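Local coordinates for tail protein, 43 kDa (Neisseria meningitidis MC58, PDB 3D37) that is of unknown function but probably forms part of a phage-like tail or baseplate structure, perhaps of a Mu-like prophage, at residues G318-L323 / Q330-L335; E201-E206 / L280-G285; G298-V303 / V313-G318; Y6-S11 / V61-Q66; S37-I42 / S88-D93. All blocks are in the same frame, centred on the assembly; numbering follows the deposited sequence.

Overall arrangement
All five contacts are antiparallel strand pairings, and they fall into two groups. Contacts 4 and 5 join strands of the GpP-like N-terminal domain and come first along the chain, with their segments alternating; their centres lie about 15 Å apart and they meet through Phe40, Val10 and Val61. Contacts 2, 3 and 1 follow in that order, clustered around strands 278-285, 310-324 and 330-337, with centres 9 to 12 Å apart. Strand 310-324 serves both contact 3 and contact 1, which share Gly318, while strands 278-285 and 330-337 lie side by side. Strand 310-324 also pairs antiparallel with strand 24-30, and Phe321 of contact 1 touches Ile63 of contact 4, so strands far apart in sequence meet.

Contact 1: residues G318-L323 / Q330-L335; sequences GRRFML and QTELRL
Both Arg320 and Glu332 carry CG anti to the backbone N (chi1 -178° and 167°), and from this directly cross-strand, hydrogen-bonded pair their extended chains rise over the same side of the sheet. Arg320 NH1 reaches Glu332 OE1 at 3.0 Å, a salt bridge whose hydrogen bond is weak and bent, the guanidinium and carboxylate planes standing 86° apart. The other oxygen, Glu332 OE2, receives Arg334 NH1 at 3.1 Å, within the guanidinium plane. The carboxylate thus lies between two arginines; Arg320 also forms a salt bridge with Asp26, and Arg334 with Asp28 and Asp30, all of strand 24-30. Met322 SD sits over the centre of the Arg320 guanidinium, and its bent chain puts CE 4.1 Å from Glu332 CB. These strands are the arms of a beta hairpin in the C-terminal domain, with paired backbone bonds such as Glu332 N to Arg320 O, 2.8 Å. On the reverse side Phe321 and Thr331 run side by side, Thr331 OG1 lying at the ring edge, 3.6 Å from Phe321 CD1, while bonding to Gly286 O. Arg319 NE packs over a face of the Phe321 ring and donates to Trp295 O.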
# COMPACT_ATOMS: atom_id res chain seq x y z
N GLY A 318 15.34 15.50 24.10
CA GLY A 318 14.01 15.52 23.52
C GLY A 318 13.29 14.21 23.69
O GLY A 318 13.91 13.15 23.80
N ARG A 319 11.96 14.29 23.82
CA ARG A 319 11.18 13.11 23.94
C ARG A 319 9.77 13.27 23.43
O ARG A 319 9.13 14.30 23.61
CB ARG A 319 11.20 12.54 25.37
CG ARG A 319 10.37 13.18 26.35
CD ARG A 319 8.92 12.63 26.43
NE ARG A 319 8.32 13.54 27.37
CZ ARG A 319 7.68 14.67 27.12
NH1 ARG A 319 7.36 15.08 25.92
NH2 ARG A 319 7.31 15.39 28.15
N ARG A 320 9.29 12.20 22.82
CA ARG A 320 7.97 12.19 22.21
C ARG A 320 7.17 10.98 22.69
O ARG A 320 7.51 9.85 22.41
CB ARG A 320 8.20 12.24 20.70
CG ARG A 320 7.03 12.28 19.72
CD ARG A 320 7.69 12.31 18.30
NE ARG A 320 6.75 11.88 17.33
CZ ARG A 320 7.01 11.17 16.22
NH1 ARG A 320 8.27 10.83 15.84
NH2 ARG A 320 5.97 10.78 15.48
N PHE A 321 6.11 11.27 23.45
CA PHE A 321 5.06 10.33 23.78
C PHE A 321 4.15 10.14 22.55
O PHE A 321 3.65 11.11 21.96
CB PHE A 321 4.17 10.80 24.96
CG PHE A 321 4.89 11.04 26.26
CD1 PHE A 321 5.75 10.08 26.81
CD2 PHE A 321 4.64 12.21 26.99
CE1 PHE A 321 6.39 10.31 28.08
CE2 PHE A 321 5.26 12.45 28.27
CZ PHE A 321 6.11 11.52 28.81
N MET A 322 3.96 8.89 22.18
CA MET A 322 3.25 8.52 21.00
C MET A 322 2.22 7.40 21.28
O MET A 322 2.47 6.50 22.06
CB MET A 322 4.25 8.02 19.95
CG MET A 322 5.43 8.98 19.62
SD MET A 322 6.45 8.36 18.20
CE MET A 322 7.23 6.97 18.99
N LEU A 323 1.08 7.49 20.64
CA LEU A 323 0.12 6.41 20.51
C LEU A 323 -0.25 6.31 19.03
O LEU A 323 -0.55 7.32 18.43
CB LEU A 323 -1.19 6.70 21.28
CG LEU A 323 -2.44 5.79 21.17
CD1 LEU A 323 -2.19 4.37 21.68
CD2 LEU A 323 -3.62 6.46 21.89
N GLN A 330 4.22 4.24 22.91
CA GLN A 330 5.67 4.31 22.92
C GLN A 330 6.20 5.69 23.28
O GLN A 330 5.46 6.64 23.34
CB GLN A 330 6.20 3.94 21.49
CG GLN A 330 5.82 2.47 20.99
CD GLN A 330 6.14 2.39 19.51
OE1 GLN A 330 5.65 3.22 18.74
NE2 GLN A 330 6.94 1.43 19.12
N THR A 331 7.51 5.75 23.51
CA THR A 331 8.23 6.95 23.70
C THR A 331 9.46 6.91 22.78
O THR A 331 10.23 5.93 22.76
CB THR A 331 8.61 7.25 25.22
OG1 THR A 331 7.48 6.97 26.06
CG2 THR A 331 9.05 8.77 25.40
N GLU A 332 9.63 8.00 22.03
CA GLU A 332 10.91 8.27 21.35
C GLU A 332 11.75 9.11 22.21
O GLU A 332 11.33 10.19 22.74
CB GLU A 332 10.62 8.95 20.01
CG GLU A 332 11.83 9.56 19.33
CD GLU A 332 11.39 10.35 18.05
OE1 GLU A 332 10.73 9.67 17.21
OE2 GLU A 332 11.71 11.59 17.95
N LEU A 333 12.97 8.63 22.40
CA LEU A 333 13.95 9.26 23.28
C LEU A 333 15.12 9.78 22.43
O LEU A 333 15.82 8.98 21.80
CB LEU A 333 14.43 8.28 24.35
CG LEU A 333 13.36 7.52 25.18
CD1 LEU A 333 14.04 6.40 25.96
CD2 LEU A 333 12.60 8.49 26.10
N ARG A 334 15.27 11.10 22.35
CA ARG A 334 16.32 11.72 21.54
C ARG A 334 17.46 12.04 22.48
O ARG A 334 17.41 12.96 23.26
CB ARG A 334 15.82 12.97 20.80
CG ARG A 334 14.63 12.60 19.90
CD ARG A 334 14.27 13.74 18.92
NE ARG A 334 13.74 14.90 19.61
CZ ARG A 334 12.45 15.13 19.84
NH1 ARG A 334 11.52 14.26 19.48
NH2 ARG A 334 12.10 16.22 20.48
N LEU A 335 18.49 11.21 22.39
CA LEU A 335 19.60 11.19 23.31
C LEU A 335 20.87 11.78 22.69
O LEU A 335 21.15 11.64 21.49
CB LEU A 335 19.81 9.76 23.77
CG LEU A 335 18.73 9.18 24.68
CD1 LEU A 335 18.75 7.66 24.66
CD2 LEU A 335 18.89 9.76 26.13

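Contact 2: residues E201-E206 / L280-G285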
# COMPACT_ATOMS: atom_id res chain seq x y z
N GLU A 201 12.95 -1.13 21.46
CA GLU A 201 12.25 -1.58 20.26
C GLU A 201 12.91 -1.14 18.93
O GLU A 201 12.87 -1.85 17.93
CB GLU A 201 10.84 -1.05 20.26
CG GLU A 201 10.00 -1.60 21.39
CD GLU A 201 8.58 -1.04 21.32
OE1 GLU A 201 8.35 -0.09 20.52
OE2 GLU A 201 7.69 -1.54 22.04
N ARG A 202 13.59 0.00 18.98
CA ARG A 202 14.18 0.58 17.83
C ARG A 202 15.32 1.52 18.30
O ARG A 202 15.21 2.26 19.32
CB ARG A 202 13.00 1.17 17.05
CG ARG A 202 13.26 2.22 16.21
CD ARG A 202 12.30 2.33 15.01
NE ARG A 202 13.26 2.66 13.98
CZ ARG A 202 13.57 1.91 12.93
NH1 ARG A 202 12.88 0.82 12.66
NH2 ARG A 202 14.57 2.31 12.14
N MET A 203 16.46 1.39 17.64
CA MET A 203 17.65 2.20 17.92
C MET A 203 18.13 2.83 16.59
O MET A 203 18.33 2.09 15.61
CB MET A 203 18.73 1.32 18.54
CG MET A 203 19.96 2.11 19.00
SD MET A 203 20.90 1.18 20.25
CE MET A 203 19.86 1.35 21.64
N ASP A 204 18.18 4.16 16.53
CA ASP A 204 18.70 4.89 15.37
C ASP A 204 19.85 5.82 15.77
O ASP A 204 19.70 6.62 16.68
CB ASP A 204 17.59 5.68 14.67
CG ASP A 204 16.55 4.80 14.01
OD1 ASP A 204 16.83 3.64 13.58
OD2 ASP A 204 15.39 5.22 14.00
N ILE A 205 21.00 5.67 15.15
CA ILE A 205 22.13 6.53 15.39
C ILE A 205 22.46 7.33 14.12
O ILE A 205 22.44 6.80 13.01
CB ILE A 205 23.35 5.72 15.84
CG1 ILE A 205 22.91 4.67 16.88
CG2 ILE A 205 24.47 6.63 16.25
CD1 ILE A 205 24.00 4.19 17.76
N GLU A 206 22.70 8.63 14.31
CA GLU A 206 23.09 9.52 13.25
C GLU A 206 24.32 10.32 13.60
O GLU A 206 24.38 10.95 14.66
CB GLU A 206 22.01 10.55 12.99
CG GLU A 206 20.64 9.98 12.74
CD GLU A 206 19.66 11.12 12.57
OE1 GLU A 206 19.73 11.72 11.46
OE2 GLU A 206 18.90 11.47 13.55
N LEU A 280 21.43 9.80 19.16
CA LEU A 280 20.95 8.45 19.42
C LEU A 280 19.47 8.55 19.72
O LEU A 280 19.09 9.19 20.70
CB LEU A 280 21.69 7.87 20.61
CG LEU A 280 21.22 6.52 21.18
CD1 LEU A 280 21.36 5.39 20.20
CD2 LEU A 280 22.01 6.26 22.53
N THR A 281 18.63 8.00 18.85
CA THR A 281 17.16 7.98 19.02
C THR A 281 16.70 6.57 19.38
O THR A 281 16.83 5.62 18.60
CB THR A 281 16.42 8.52 17.75
OG1 THR A 281 17.00 9.76 17.37
CG2 THR A 281 14.99 8.76 18.02
N ILE A 282 16.23 6.40 20.62
CA ILE A 282 15.73 5.11 21.07
C ILE A 282 14.21 5.13 21.19
O ILE A 282 13.63 6.06 21.75
CB ILE A 282 16.37 4.74 22.42
CG1 ILE A 282 17.85 4.43 22.19
CG2 ILE A 282 15.59 3.57 23.12
CD1 ILE A 282 18.67 4.23 23.42
N THR A 283 13.56 4.10 20.68
CA THR A 283 12.15 3.95 20.87
C THR A 283 11.87 2.78 21.87
O THR A 283 12.46 1.69 21.72
CB THR A 283 11.45 3.73 19.51
OG1 THR A 283 11.82 4.81 18.61
CG2 THR A 283 9.94 3.71 19.70
N VAL A 284 11.02 3.07 22.88
CA VAL A 284 10.61 2.15 23.94
C VAL A 284 9.11 2.05 23.99
O VAL A 284 8.39 2.93 23.54
CB VAL A 284 11.19 2.46 25.35
CG1 VAL A 284 12.67 2.21 25.37
CG2 VAL A 284 10.82 3.91 25.82
N GLY A 285 8.61 0.92 24.52
CA GLY A 285 7.17 0.77 24.68
C GLY A 285 6.83 1.49 25.98
O GLY A 285 7.66 1.58 26.84
O HOH W 1 19.11 9.45 15.83
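Glu201 and Arg202 both face Thr283 in a classic beta bulge, at the start of the antiparallel pairing between strands 202-208 and 278-285. Thr283 O is therefore shared: Glu201 N approaches nearly along the C=O direction at 2.9 Å, whereas Arg202 N makes a weak bond of 3.4 Å to the same oxygen. Beyond the bulge the pairing is regular. Thr283 N donates to Arg202 O at 2.8 Å with an N-H...O angle of 171°, and Asp204 and Thr281 exchange a reciprocal pair of backbone bonds. On the side bearing the polar residues, Arg202 lies alongside Thr283 and then turns to Asp204 of its own strand; in a salt bridge, NH2 meets the syn lone pair of Asp204 OD1 at 3.0 Å, tilted from the guanidinium plane, and NE adds a weak bond to OD2. The carboxylate of Glu201 is held by Gln330 of the next strand, through OE1. The reverse side is apolar: Met203 CE packs 3.6 Å from Ile282 CD1, and Leu280 CD1 touches both Met203 CG and Ile205 CG1, in a layer that Val303 continues. Strand 202-208 also pairs with an antiparallel strand of the second subunit, which continues the pairing into the neighbouring chain, with Arg202 packing on Ser81 and Asp204 on Gly79 of that subunit. Near the far end of the pairing a water molecule lies 2.6 Å from Thr281 OG1 and also approaches Asp204 O and Glu206 OE2.

Contact 3: residues G298-V303 / V313-G318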
# COMPACT_ATOMS: atom_id res chain seq x y z
N GLY A 298 16.11 16.14 30.21
CA GLY A 298 16.85 16.47 31.43
C GLY A 298 17.27 15.26 32.23
O GLY A 298 18.19 15.34 33.04
N LEU A 299 16.63 14.13 31.96
CA LEU A 299 17.06 12.82 32.45
C LEU A 299 18.32 12.28 31.74
O LEU A 299 18.61 12.63 30.59
CB LEU A 299 15.94 11.79 32.34
CG LEU A 299 14.64 12.16 33.03
CD1 LEU A 299 13.60 11.15 32.76
CD2 LEU A 299 14.93 12.33 34.58
N ARG A 300 19.09 11.48 32.47
CA ARG A 300 20.24 10.77 31.89
C ARG A 300 19.88 9.30 31.87
O ARG A 300 19.18 8.83 32.76
CB ARG A 300 21.51 11.07 32.66
CG ARG A 300 21.92 12.53 32.48
CD ARG A 300 22.91 12.98 33.46
NE ARG A 300 24.25 12.42 33.29
CZ ARG A 300 24.83 11.57 34.12
NH1 ARG A 300 24.20 11.12 35.20
NH2 ARG A 300 26.07 11.15 33.87
N VAL A 301 20.28 8.62 30.79
CA VAL A 301 19.90 7.27 30.51
C VAL A 301 21.15 6.44 30.18
O VAL A 301 21.97 6.82 29.31
CB VAL A 301 18.84 7.17 29.33
CG1 VAL A 301 18.38 5.74 29.17
CG2 VAL A 301 17.64 8.10 29.57
N HIS A 302 21.35 5.37 30.94
CA HIS A 302 22.41 4.43 30.66
C HIS A 302 21.94 3.49 29.55
O HIS A 302 20.87 2.86 29.65
CB HIS A 302 22.78 3.67 31.94
CG HIS A 302 23.86 2.66 31.76
ND1 HIS A 302 23.92 1.50 32.49
CD2 HIS A 302 24.93 2.64 30.94
CE1 HIS A 302 25.00 0.82 32.15
NE2 HIS A 302 25.63 1.49 31.21
N VAL A 303 22.69 3.44 28.46
CA VAL A 303 22.33 2.57 27.32
C VAL A 303 23.36 1.47 27.10
O VAL A 303 24.56 1.76 27.06
CB VAL A 303 22.15 3.39 26.00
CG1 VAL A 303 21.81 2.47 24.78
CG2 VAL A 303 21.08 4.47 26.18
N VAL A 313 26.39 6.48 29.22
CA VAL A 313 25.31 7.30 29.67
C VAL A 313 25.15 8.44 28.64
O VAL A 313 26.14 9.01 28.11
CB VAL A 313 25.54 7.90 31.09
CG1 VAL A 313 24.40 8.87 31.50
CG2 VAL A 313 25.74 6.80 32.12
N PHE A 314 23.89 8.71 28.34
CA PHE A 314 23.46 9.75 27.43
C PHE A 314 22.45 10.66 28.14
O PHE A 314 21.77 10.26 29.10
CB PHE A 314 22.86 9.15 26.15
CG PHE A 314 23.81 8.28 25.39
CD1 PHE A 314 24.67 8.81 24.44
CD2 PHE A 314 23.87 6.91 25.65
CE1 PHE A 314 25.58 8.00 23.75
CE2 PHE A 314 24.79 6.09 24.99
CZ PHE A 314 25.63 6.64 24.02
N PHE A 315 22.40 11.88 27.62
CA PHE A 315 21.55 12.96 28.10
C PHE A 315 20.32 13.12 27.20
O PHE A 315 20.41 13.22 25.95
CB PHE A 315 22.33 14.25 28.11
CG PHE A 315 21.54 15.41 28.62
CD1 PHE A 315 21.16 15.45 29.95
CD2 PHE A 315 21.15 16.45 27.77
CE1 PHE A 315 20.40 16.52 30.45
CE2 PHE A 315 20.38 17.53 28.25
CZ PHE A 315 20.01 17.57 29.60
N LEU A 316 19.16 13.09 27.82
CA LEU A 316 17.90 13.15 27.11
C LEU A 316 17.48 14.59 26.80
O LEU A 316 17.14 15.35 27.66
CB LEU A 316 16.79 12.39 27.86
CG LEU A 316 15.43 12.27 27.20
CD1 LEU A 316 15.53 11.37 25.94
CD2 LEU A 316 14.39 11.68 28.23
N MET A 317 17.51 14.92 25.53
CA MET A 317 17.37 16.32 25.08
C MET A 317 15.97 16.56 24.57
O MET A 317 15.50 17.67 24.53
CB MET A 317 18.44 16.57 23.97
CG MET A 317 18.59 17.95 23.49
SD MET A 317 19.49 19.14 24.58
CE MET A 317 21.10 18.34 24.31
N GLY A 318 15.34 15.50 24.10
CA GLY A 318 14.01 15.52 23.52
C GLY A 318 13.29 14.21 23.69
O GLY A 318 13.91 13.15 23.80
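Phe315 and Gly298 meet where the chain enters the hairpin: Phe315 CE1 lies 3.6 Å from Gly298 O, and the ring takes Arg300 CG at its edge. The close fit follows from Phe315 chi1 of -179°, which places CG anti to the backbone N and carries the ring toward segment 298-303. Here the backbones are joined by Gly298 N to Leu316 O and by Leu316 N to Leu299 O, the latter 2.9 Å and almost in line with the carbonyl bond. Gly298 has a positive phi of 107°, a conformation favoured by glycine. Further along, Val301 and Phe314 form a hydrogen-bonded pair, with Val301 N 2.8 Å from Phe314 O. On the buried side the Val303 and Phe314 side chains cross at about a right angle, Val303 CG2 reaching Phe314 CD2 at 3.7 Å. On the face that also carries Phe315, the His302-Val313 end is looser and partly exposed. His302 CB and Val313 CG2 are 4.3 Å apart, though Val313 CG1 lies over one face of the Arg300 guanidinium, offset toward its rim. The polar ends on this face turn outside the pair: Arg300 bonds Ser183 O and bridges to Asp338, while His302 binds Asp311 and Thr188. Strand 300-305 also runs parallel to strand 187-191, whereas Phe314 and Leu316 press on Leu335 of strand 330-337, and Val303 touches Ile282 of strand 278-285.

Contact 4: residues Y6-S11 / V61-Q66; sequences YGYAVS and VVIDGQ
Segments 6-11 and 61-66 run antiparallel, their end-to-end directions 147° apart, and the regular pairing is short. Ser11 and Val62 are a hydrogen-bonded pair, with Ser11 N to Val62 O and Val62 N to Ser11 O both 2.8 Å; Val10 and Ile63 form the neighbouring non-hydrogen-bonded pair. Asp64 N extends the pattern by donating to Ala9 O. Past this point 61-66 turns away through a type I' turn from Ile63 to Gln66, in which Asp64 and Gly65 both have positive phi. The side chain of Asp64 then takes over from the backbone: OD1 accepts Ala9 N at 3.2 Å, met on the syn side but 34° out of the carboxylate plane. Its OD2 lies at the edge of the Tyr8 ring, 3.3 Å from Tyr8 CD1, forms a salt bridge with Lys288 and receives a bond from a water. With CG beside the backbone N, chi1 -59°, the Tyr8 ring lies against Asp64 and Ile63, CD1 3.9 Å from Ile63 CG2. Tyr8 OH bonds His287 N, and the two rings stack, tying the N-terminal residues to the C-terminal part of the chain. Ser11 OG packs 3.7 Å from Val62 CB and bonds Glu18, while Val10 lies on Phe40. The turn joins strands 58-63 and 66-81 as a beta hairpin, and strand 10-14 is laid along its first arm, consistent with a barrel-like fold of the GpP-like N-terminal domain.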
# COMPACT_ATOMS: atom_id res chain seq x y z
N TYR A 6 -5.79 -0.32 32.92
CA TYR A 6 -4.76 -1.35 32.49
C TYR A 6 -3.66 -0.86 31.51
O TYR A 6 -2.64 -1.58 31.33
CB TYR A 6 -5.45 -2.61 31.91
CG TYR A 6 -6.19 -3.38 32.97
CD1 TYR A 6 -5.51 -4.15 33.93
CD2 TYR A 6 -7.58 -3.34 33.05
CE1 TYR A 6 -6.20 -4.85 34.92
CE2 TYR A 6 -8.28 -4.02 34.05
CZ TYR A 6 -7.59 -4.77 34.96
OH TYR A 6 -8.31 -5.44 35.93
N GLY A 7 -3.90 0.29 30.86
CA GLY A 7 -2.88 1.06 30.10
C GLY A 7 -2.86 2.48 30.68
O GLY A 7 -3.37 2.69 31.78
N TYR A 8 -2.35 3.46 29.95
CA TYR A 8 -2.31 4.85 30.43
C TYR A 8 -3.63 5.62 30.22
O TYR A 8 -4.20 5.58 29.14
CB TYR A 8 -1.20 5.63 29.72
CG TYR A 8 0.18 5.06 29.92
CD1 TYR A 8 0.89 5.30 31.09
CD2 TYR A 8 0.75 4.25 28.96
CE1 TYR A 8 2.13 4.75 31.28
CE2 TYR A 8 1.98 3.68 29.15
CZ TYR A 8 2.68 3.96 30.31
OH TYR A 8 3.92 3.43 30.50
N ALA A 9 -4.05 6.37 31.23
CA ALA A 9 -5.10 7.36 31.08
C ALA A 9 -4.42 8.67 30.65
O ALA A 9 -3.68 9.28 31.40
CB ALA A 9 -5.91 7.55 32.41
N VAL A 10 -4.65 9.05 29.40
CA VAL A 10 -4.08 10.26 28.83
C VAL A 10 -5.26 11.17 28.51
O VAL A 10 -6.19 10.79 27.74
CB VAL A 10 -3.25 9.95 27.56
CG1 VAL A 10 -2.64 11.26 27.01
CG2 VAL A 10 -2.17 8.95 27.86
N SER A 11 -5.23 12.38 29.07
CA SER A 11 -6.28 13.35 28.75
C SER A 11 -5.78 14.75 28.40
O SER A 11 -4.67 15.15 28.76
CB SER A 11 -7.28 13.48 29.89
OG SER A 11 -6.61 13.96 31.01
N VAL A 61 -2.07 18.66 29.51
CA VAL A 61 -1.99 17.33 29.00
C VAL A 61 -1.64 16.48 30.21
O VAL A 61 -0.76 16.81 30.95
CB VAL A 61 -0.97 17.22 27.87
CG1 VAL A 61 -0.83 15.65 27.39
CG2 VAL A 61 -1.32 18.23 26.71
N VAL A 62 -2.39 15.41 30.45
CA VAL A 62 -2.22 14.66 31.71
C VAL A 62 -2.08 13.18 31.37
O VAL A 62 -2.83 12.63 30.58
CB VAL A 62 -3.43 14.91 32.69
CG1 VAL A 62 -3.10 14.42 34.13
CG2 VAL A 62 -3.79 16.38 32.74
N ILE A 63 -1.08 12.55 31.97
CA ILE A 63 -0.90 11.11 31.86
C ILE A 63 -0.95 10.54 33.29
O ILE A 63 -0.16 10.93 34.13
CB ILE A 63 0.46 10.74 31.19
CG1 ILE A 63 0.61 11.45 29.82
CG2 ILE A 63 0.66 9.15 31.12
CD1 ILE A 63 1.83 11.07 29.01
N ASP A 64 -1.90 9.64 33.54
CA ASP A 64 -2.11 8.99 34.86
C ASP A 64 -2.11 10.02 35.94
O ASP A 64 -1.41 9.86 36.94
CB ASP A 64 -1.02 7.94 35.18
CG ASP A 64 -1.12 6.72 34.34
OD1 ASP A 64 -2.25 6.40 33.85
OD2 ASP A 64 -0.07 6.04 34.20
N GLY A 65 -2.88 11.09 35.72
CA GLY A 65 -3.04 12.17 36.69
C GLY A 65 -1.85 13.05 36.85
O GLY A 65 -1.87 13.95 37.68
N GLN A 66 -0.80 12.84 36.06
CA GLN A 66 0.33 13.76 36.14
C GLN A 66 0.36 14.68 34.91
O GLN A 66 0.33 14.22 33.74
CB GLN A 66 1.60 12.98 36.29
CG GLN A 66 2.80 13.85 36.40
CD GLN A 66 4.04 13.07 36.84
OE1 GLN A 66 3.97 11.83 37.14
NE2 GLN A 66 5.16 13.76 36.89
O HOH W 2 -0.43 2.94 33.64

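Contact 5: residues S37-I42 / S88-D93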
# COMPACT_ATOMS: atom_id res chain seq x y z
N SER A 37 4.98 20.78 21.86
CA SER A 37 3.73 20.67 21.17
C SER A 37 3.02 19.33 21.41
O SER A 37 3.56 18.33 21.90
CB SER A 37 3.95 20.83 19.66
OG SER A 37 4.82 19.85 19.21
N PHE A 38 1.76 19.37 21.09
CA PHE A 38 0.91 18.23 21.22
C PHE A 38 -0.07 18.17 20.06
O PHE A 38 -0.44 19.20 19.47
CB PHE A 38 0.16 18.24 22.56
CG PHE A 38 -0.78 19.40 22.75
CD1 PHE A 38 -2.11 19.31 22.34
CD2 PHE A 38 -0.34 20.56 23.39
CE1 PHE A 38 -3.01 20.39 22.53
CE2 PHE A 38 -1.25 21.66 23.57
CZ PHE A 38 -2.57 21.56 23.14
N ASP A 39 -0.47 16.94 19.80
CA ASP A 39 -1.39 16.57 18.76
C ASP A 39 -2.20 15.31 19.13
O ASP A 39 -1.61 14.30 19.45
CB ASP A 39 -0.54 16.32 17.54
CG ASP A 39 -1.13 16.92 16.38
OD1 ASP A 39 -1.99 16.20 15.81
OD2 ASP A 39 -0.78 18.12 16.10
N PHE A 40 -3.53 15.42 19.14
CA PHE A 40 -4.45 14.35 19.52
C PHE A 40 -5.55 14.11 18.47
O PHE A 40 -6.09 15.06 17.92
CB PHE A 40 -5.16 14.68 20.87
CG PHE A 40 -4.24 14.62 22.07
CD1 PHE A 40 -4.14 13.46 22.86
CD2 PHE A 40 -3.50 15.76 22.46
CE1 PHE A 40 -3.29 13.43 23.97
CE2 PHE A 40 -2.67 15.73 23.58
CZ PHE A 40 -2.55 14.56 24.31
N VAL A 41 -5.88 12.84 18.22
CA VAL A 41 -6.94 12.46 17.31
C VAL A 41 -7.79 11.36 17.96
O VAL A 41 -7.24 10.43 18.56
CB VAL A 41 -6.40 11.88 15.97
CG1 VAL A 41 -7.55 11.48 15.10
CG2 VAL A 41 -5.44 12.86 15.27
N ILE A 42 -9.10 11.51 17.90
CA ILE A 42 -9.98 10.35 18.13
C ILE A 42 -10.81 10.13 16.84
O ILE A 42 -11.12 11.08 16.10
CB ILE A 42 -10.80 10.53 19.45
CG1 ILE A 42 -11.86 9.39 19.65
CG2 ILE A 42 -11.35 11.96 19.54
CD1 ILE A 42 -11.34 7.92 19.62
N SER A 88 -9.63 16.23 15.69
CA SER A 88 -8.26 16.48 16.14
C SER A 88 -8.05 17.83 16.75
O SER A 88 -8.78 18.78 16.47
CB SER A 88 -7.24 16.19 15.05
OG SER A 88 -7.42 17.04 13.96
N LEU A 89 -7.07 17.87 17.65
CA LEU A 89 -6.63 19.07 18.41
C LEU A 89 -5.09 19.17 18.35
O LEU A 89 -4.40 18.14 18.54
CB LEU A 89 -6.95 18.94 19.92
CG LEU A 89 -8.36 18.63 20.37
CD1 LEU A 89 -8.37 18.63 21.88
CD2 LEU A 89 -9.35 19.66 19.81
N SER A 90 -4.58 20.38 18.14
CA SER A 90 -3.17 20.65 18.30
C SER A 90 -2.96 21.89 19.09
O SER A 90 -3.81 22.75 19.16
CB SER A 90 -2.41 20.83 16.97
OG SER A 90 -2.83 19.90 16.09
N GLY A 91 -1.75 21.98 19.58
CA GLY A 91 -1.32 23.12 20.32
C GLY A 91 0.11 23.08 20.73
O GLY A 91 0.92 22.19 20.36
N ARG A 92 0.43 24.13 21.47
CA ARG A 92 1.79 24.37 21.96
C ARG A 92 1.75 24.69 23.44
O ARG A 92 0.69 25.03 23.96
CB ARG A 92 2.41 25.53 21.19
CG ARG A 92 2.65 25.19 19.69
CD ARG A 92 3.23 26.40 18.99
NE ARG A 92 2.28 27.49 19.09
CZ ARG A 92 2.51 28.78 18.84
NH1 ARG A 92 3.72 29.21 18.54
NH2 ARG A 92 1.50 29.64 19.00
N ASP A 93 2.90 24.54 24.09
CA ASP A 93 3.08 25.00 25.49
C ASP A 93 3.10 26.55 25.58
O ASP A 93 2.93 27.23 24.58
CB ASP A 93 4.31 24.34 26.16
CG ASP A 93 5.62 24.90 25.66
OD1 ASP A 93 5.62 25.88 24.89
OD2 ASP A 93 6.67 24.31 25.97
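Asp39 OD2 accepts the hydroxyl of Ser90 OG at 2.7 Å, the shortest polar bond between segments 37-42 and 88-93. The donor lies above the carboxylate plane, 49° out of it, and Ser90 OG also has a weak bond with Arg77. These two residues form a non-hydrogen-bonded pair, flanked by Phe38 with Gly91 and Phe40 with Leu89, whose backbones bond reciprocally; Phe40 N to Leu89 O is 2.9 Å. On the opposite side of the strands, Phe38 has CG between its backbone N and carbonyl carbon (chi1 63°), which swings the ring across to Gly91. Gly91 CA sits over the ring face, 3.8 Å from the centroid of Phe38, in a CH-pi contact. Glycine's lack of a side chain lets the ring lie directly on the backbone. The pair belongs to the antiparallel strands of the GpP-like N-terminal domain, probably a phage barrel, with strand 24-30 on the other edge of 37-42. The buried Phe40 ring meets Trp22, Tyr25 and Val10. On the Ser90 side, Val41 CG2 packs 3.8 Å from Ser88 CB, and Ser88 OG bonds Arg77. Arg92 forms a salt bridge with Asp100.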